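Local atomic coordinates of neuraminidase (Influenza A virus, PDB entry 4K3Y), a protein that is of unknown function but has the six-bladed beta-propeller fold of influenza neuraminidases, in a bat-virus N11 form regarded only as neuraminidase-like. Residues D216-F221 against G238-T243; S274-I279 against Y291-T296. All blocks are in the same frame, centred on the assembly; numbering follows the deposited sequence.

Interaction 1. Residues D216-F221 against G238-T243; sequences DAKRPF and GFLGDT. With CA (calcium ion), chain M.
Arg219 reaches across to Gly241 and Asp242, and its side chain meets that of Asp242 at about a right angle. Its chain is extended as far as NE, which carries the guanidinium out alongside the 238-243 backbone. There NE gives a weak hydrogen bond to Gly241 O at 3.3 Å, with an N-H...O angle of only 136°. Asp242 OD1 lies over one face of the guanidinium, the carboxylate and guanidinium planes being 32° apart. The pairing of Arg219 NH2 with Asp242 OD1, 3.6 Å, is therefore a salt bridge of charge alone, with no N-H aimed at the oxygen. The directed bonds of the guanidinium go to Ile264 O and Thr211 OG1, while Asp242 OD1 turns its anti lone pair to Thr243 N at 2.6 Å. Glycine suits position 241 because the side chain it lacks would point toward the other segment and press tightly on Arg219 CG.

The backbones are joined where Asp242 N donates to Ala217 O, 3.1 Å. Beside this bond, the CG methylene of Lys218 touches Leu240 CD2 at 3.6 Å, an aliphatic contact; the lysine chain then runs on, extended, to place NZ on Asp254 O and Pro235 O. Asp216 makes an Asx turn, OD1 accepting from Lys218 N and also from Thr256 N, and its main-chain Asp216 O binds the calcium ion at 2.9 Å. Asn212 and Gly262 supply the other ligands, also through carbonyl oxygens. The nearby negative charge of Asp242 probably helps to stabilise the ion.

Residues 216-221 form the connection from strand 205-211 to strand 221-224 within one propeller blade, whereas 238-243 belong to the long link leading from strand 230-233 to strand 268-269 of the next.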
# COMPACT_ATOMS: atom_id res chain seq x y z
N ASP C 216 11.25 -23.89 -38.71
CA ASP C 216 11.48 -24.97 -37.73
C ASP C 216 10.32 -25.13 -36.77
O ASP C 216 9.96 -24.18 -36.09
CB ASP C 216 12.74 -24.70 -36.91
CG ASP C 216 13.19 -25.93 -36.12
OD1 ASP C 216 12.59 -27.02 -36.31
OD2 ASP C 216 14.15 -25.81 -35.32
N ALA C 217 9.77 -26.34 -36.68
CA ALA C 217 8.71 -26.68 -35.72
C ALA C 217 9.26 -27.21 -34.39
O ALA C 217 8.50 -27.43 -33.45
CB ALA C 217 7.77 -27.71 -36.30
N LYS C 218 10.57 -27.45 -34.35
CA LYS C 218 11.28 -27.61 -33.08
C LYS C 218 11.69 -26.23 -32.59
O LYS C 218 11.44 -25.22 -33.26
CB LYS C 218 12.53 -28.47 -33.25
CG LYS C 218 12.32 -29.92 -33.63
CD LYS C 218 13.69 -30.57 -33.76
CE LYS C 218 13.68 -31.88 -34.52
NZ LYS C 218 15.08 -32.39 -34.67
N ARG C 219 12.33 -26.16 -31.43
CA ARG C 219 12.73 -24.85 -30.91
C ARG C 219 14.25 -24.68 -30.91
O ARG C 219 14.98 -25.60 -30.53
CB ARG C 219 12.14 -24.62 -29.51
CG ARG C 219 10.61 -24.66 -29.46
CD ARG C 219 10.08 -24.38 -28.06
NE ARG C 219 8.65 -24.09 -28.04
CZ ARG C 219 8.11 -22.94 -28.45
NH1 ARG C 219 8.87 -21.96 -28.90
NH2 ARG C 219 6.79 -22.78 -28.40
N PRO C 220 14.74 -23.51 -31.35
CA PRO C 220 16.19 -23.26 -31.30
C PRO C 220 16.67 -23.03 -29.87
O PRO C 220 15.88 -22.58 -29.02
CB PRO C 220 16.35 -21.98 -32.14
CG PRO C 220 15.01 -21.29 -32.04
CD PRO C 220 14.00 -22.40 -31.99
N PHE C 221 17.94 -23.33 -29.62
CA PHE C 221 18.52 -23.25 -28.27
C PHE C 221 19.84 -22.47 -28.23
O PHE C 221 20.65 -22.56 -29.15
CB PHE C 221 18.74 -24.66 -27.74
CG PHE C 221 18.79 -24.74 -26.25
CD1 PHE C 221 17.62 -24.77 -25.51
CD2 PHE C 221 20.01 -24.78 -25.57
CE1 PHE C 221 17.64 -24.85 -24.12
CE2 PHE C 221 20.04 -24.86 -24.18
CZ PHE C 221 18.86 -24.89 -23.46
N GLY C 238 12.30 -35.75 -31.51
CA GLY C 238 11.14 -35.73 -32.38
C GLY C 238 9.86 -35.32 -31.68
O GLY C 238 8.81 -35.28 -32.31
N PHE C 239 9.95 -35.02 -30.38
CA PHE C 239 8.83 -34.43 -29.61
C PHE C 239 8.79 -32.91 -29.85
O PHE C 239 9.49 -32.13 -29.20
CB PHE C 239 9.00 -34.73 -28.12
CG PHE C 239 7.79 -34.38 -27.28
CD1 PHE C 239 6.64 -35.15 -27.35
CD2 PHE C 239 7.83 -33.31 -26.38
CE1 PHE C 239 5.53 -34.85 -26.56
CE2 PHE C 239 6.72 -33.01 -25.59
CZ PHE C 239 5.57 -33.78 -25.68
N LEU C 240 7.94 -32.50 -30.79
CA LEU C 240 8.01 -31.16 -31.35
C LEU C 240 7.48 -30.09 -30.42
O LEU C 240 6.29 -30.08 -30.07
CB LEU C 240 7.26 -31.12 -32.68
CG LEU C 240 7.83 -32.06 -33.74
CD1 LEU C 240 7.16 -31.82 -35.09
CD2 LEU C 240 9.33 -31.89 -33.84
N GLY C 241 8.36 -29.15 -30.06
CA GLY C 241 8.06 -28.12 -29.09
C GLY C 241 7.18 -26.95 -29.53
O GLY C 241 6.42 -26.41 -28.71
N ASP C 242 7.28 -26.54 -30.79
CA ASP C 242 6.54 -25.34 -31.22
C ASP C 242 5.06 -25.60 -31.47
O ASP C 242 4.60 -26.75 -31.52
CB ASP C 242 7.16 -24.71 -32.48
CG ASP C 242 7.15 -23.20 -32.43
OD1 ASP C 242 6.16 -22.66 -31.90
OD2 ASP C 242 8.15 -22.58 -32.89
N THR C 243 4.33 -24.50 -31.60
CA THR C 243 2.95 -24.52 -32.05
C THR C 243 2.82 -23.28 -32.94
O THR C 243 2.98 -22.16 -32.47
CB THR C 243 1.96 -24.41 -30.88
OG1 THR C 243 2.05 -25.58 -30.05
CG2 THR C 243 0.52 -24.25 -31.40
CA CA M . 7.40 -22.91 -35.91

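Interaction 2. Residues S274-I279 against Y291-T296; sequences SWIGRI and YKFLGT
Ser274 faces Phe293 in an antiparallel hydrogen-bonded pair: its N reaches Phe293 O at 2.9 Å, and its O receives Phe293 N at 2.7 Å. A small polar residue fits here, since Ser274 OG lies 3.1 Å from Gly295 O, to which it may donate, and accepts from Gly271 N. It thus ties the strand to the turn that follows the partner strand.

Trp275 and Lys292 form the next, non-hydrogen-bonded pair, with both side chains on the other face of the sheet. CG of the tryptophan stands anti to its carbonyl carbon (chi1 -58°), which brings the indole over toward the lysine. Lys292 CB sits above the six-membered ring, 3.8 Å from its centroid, in a CH-pi contact. The aliphatic part of the lysine thereby covers an aromatic face, while its bent end delivers NZ to Asn19 OD1.

Ile276 returns to the face of Ser274 and Phe293. Its backbone closes a second hydrogen-bonded pair with Tyr291, N to O at 3.1 Å and O to N at 2.9 Å, and its CD1 meets Phe293 CE2 at 3.4 Å, a diagonal apolar contact between neighbouring strands.

The hairpin supplies the two inner strands of a four-stranded propeller blade, flanked by strands 268-269 and 306-311. Trp275 also meets Trp21 of strand 20-26 edge-to-face, packing this blade against an adjoining one.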
# COMPACT_ATOMS: atom_id res chain seq x y z
N SER C 274 15.94 -33.53 -18.80
CA SER C 274 15.47 -32.48 -19.69
C SER C 274 13.96 -32.46 -19.81
O SER C 274 13.28 -33.44 -19.49
CB SER C 274 16.11 -32.62 -21.07
OG SER C 274 17.44 -32.11 -21.06
N TRP C 275 13.43 -31.34 -20.25
CA TRP C 275 12.00 -31.17 -20.35
C TRP C 275 11.64 -30.42 -21.62
O TRP C 275 12.37 -29.51 -22.04
CB TRP C 275 11.47 -30.38 -19.16
CG TRP C 275 11.75 -30.95 -17.79
CD1 TRP C 275 12.84 -30.71 -17.00
CD2 TRP C 275 10.89 -31.82 -17.02
NE1 TRP C 275 12.73 -31.38 -15.80
CE2 TRP C 275 11.54 -32.06 -15.79
CE3 TRP C 275 9.64 -32.41 -17.25
CZ2 TRP C 275 10.98 -32.89 -14.80
CZ3 TRP C 275 9.08 -33.22 -16.26
CH2 TRP C 275 9.76 -33.45 -15.05
N ILE C 276 10.52 -30.79 -22.21
CA ILE C 276 9.90 -30.00 -23.26
C ILE C 276 8.47 -29.71 -22.86
O ILE C 276 7.69 -30.64 -22.64
CB ILE C 276 9.87 -30.73 -24.58
CG1 ILE C 276 11.29 -31.09 -25.01
CG2 ILE C 276 9.19 -29.86 -25.63
CD1 ILE C 276 11.33 -31.97 -26.20
N GLY C 277 8.14 -28.43 -22.74
CA GLY C 277 6.76 -28.04 -22.51
C GLY C 277 6.12 -27.60 -23.80
O GLY C 277 6.69 -26.81 -24.55
N ARG C 278 4.93 -28.12 -24.08
CA ARG C 278 4.21 -27.66 -25.26
C ARG C 278 2.71 -27.70 -25.09
O ARG C 278 2.18 -28.25 -24.12
CB ARG C 278 4.60 -28.49 -26.48
CG ARG C 278 3.82 -29.77 -26.59
CD ARG C 278 4.54 -30.76 -27.47
NE ARG C 278 3.74 -31.95 -27.64
CZ ARG C 278 3.99 -32.90 -28.53
NH1 ARG C 278 5.04 -32.80 -29.33
NH2 ARG C 278 3.19 -33.95 -28.60
N ILE C 279 2.04 -27.09 -26.06
CA ILE C 279 0.60 -27.08 -26.18
C ILE C 279 0.15 -28.42 -26.78
O ILE C 279 0.72 -28.89 -27.76
CB ILE C 279 0.19 -25.92 -27.08
CG1 ILE C 279 0.70 -24.62 -26.44
CG2 ILE C 279 -1.31 -25.91 -27.32
CD1 ILE C 279 0.11 -23.33 -27.01
N TYR C 291 7.19 -32.95 -20.90
CA TYR C 291 7.72 -34.29 -21.06
C TYR C 291 9.14 -34.35 -20.51
O TYR C 291 9.98 -33.52 -20.87
CB TYR C 291 7.74 -34.62 -22.55
CG TYR C 291 7.84 -36.07 -22.91
CD1 TYR C 291 7.87 -37.06 -21.93
CD2 TYR C 291 7.89 -36.46 -24.23
CE1 TYR C 291 7.96 -38.40 -22.28
CE2 TYR C 291 7.98 -37.78 -24.59
CZ TYR C 291 8.02 -38.75 -23.62
OH TYR C 291 8.12 -40.06 -24.02
N LYS C 292 9.39 -35.31 -19.62
CA LYS C 292 10.72 -35.47 -19.03
C LYS C 292 11.56 -36.41 -19.90
O LYS C 292 11.06 -37.44 -20.39
CB LYS C 292 10.64 -36.03 -17.61
CG LYS C 292 11.96 -35.98 -16.83
CD LYS C 292 12.16 -37.20 -15.93
CE LYS C 292 11.37 -37.10 -14.63
NZ LYS C 292 12.09 -37.74 -13.49
N PHE C 293 12.82 -36.05 -20.09
CA PHE C 293 13.74 -36.86 -20.86
C PHE C 293 14.95 -37.20 -19.99
O PHE C 293 15.46 -36.34 -19.27
CB PHE C 293 14.17 -36.14 -22.14
CG PHE C 293 13.06 -36.01 -23.17
CD1 PHE C 293 12.80 -37.05 -24.05
CD2 PHE C 293 12.28 -34.86 -23.25
CE1 PHE C 293 11.79 -36.95 -25.00
CE2 PHE C 293 11.26 -34.76 -24.19
CZ PHE C 293 11.02 -35.81 -25.07
N LEU C 294 15.39 -38.45 -20.05
CA LEU C 294 16.55 -38.89 -19.28
C LEU C 294 17.81 -38.61 -20.10
O LEU C 294 18.14 -39.38 -21.00
CB LEU C 294 16.44 -40.37 -18.93
CG LEU C 294 15.12 -40.86 -18.30
CD1 LEU C 294 15.10 -42.37 -18.19
CD2 LEU C 294 14.90 -40.24 -16.95
N GLY C 295 18.48 -37.50 -19.81
CA GLY C 295 19.61 -37.04 -20.60
C GLY C 295 19.39 -35.74 -21.38
O GLY C 295 18.36 -35.09 -21.23
N THR C 296 20.36 -35.39 -22.21
CA THR C 296 20.39 -34.11 -22.93
C THR C 296 19.38 -34.02 -24.07
O THR C 296 18.99 -35.04 -24.65
CB THR C 296 21.80 -33.84 -23.51
OG1 THR C 296 21.80 -32.60 -24.22
CG2 THR C 296 22.21 -34.98 -24.47

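In the fold
Both contacts are buried, but they are built differently. Interaction 1 joins two irregular loops through a salt bridge, a backbone bond and a weak side-chain bond to a carbonyl, beside a calcium site on residues 216-221; interaction 2 lies within one blade, where repeated backbone pairing is supplemented by aromatic and aliphatic packing. The centres of interaction 1 and interaction 2 are about 11 Å apart. Arg278, on the strand of residues 274-279, links them: its NH1 probably bonds to Leu240 O, 3.1 Å away, while its guanidinium makes a cation-pi contact with Phe239. Salt bridges to Asp248 and Glu289 further fix this arginine. The long connection between blades is thus fastened to the preceding blade's calcium-bearing loop and to the following hairpin.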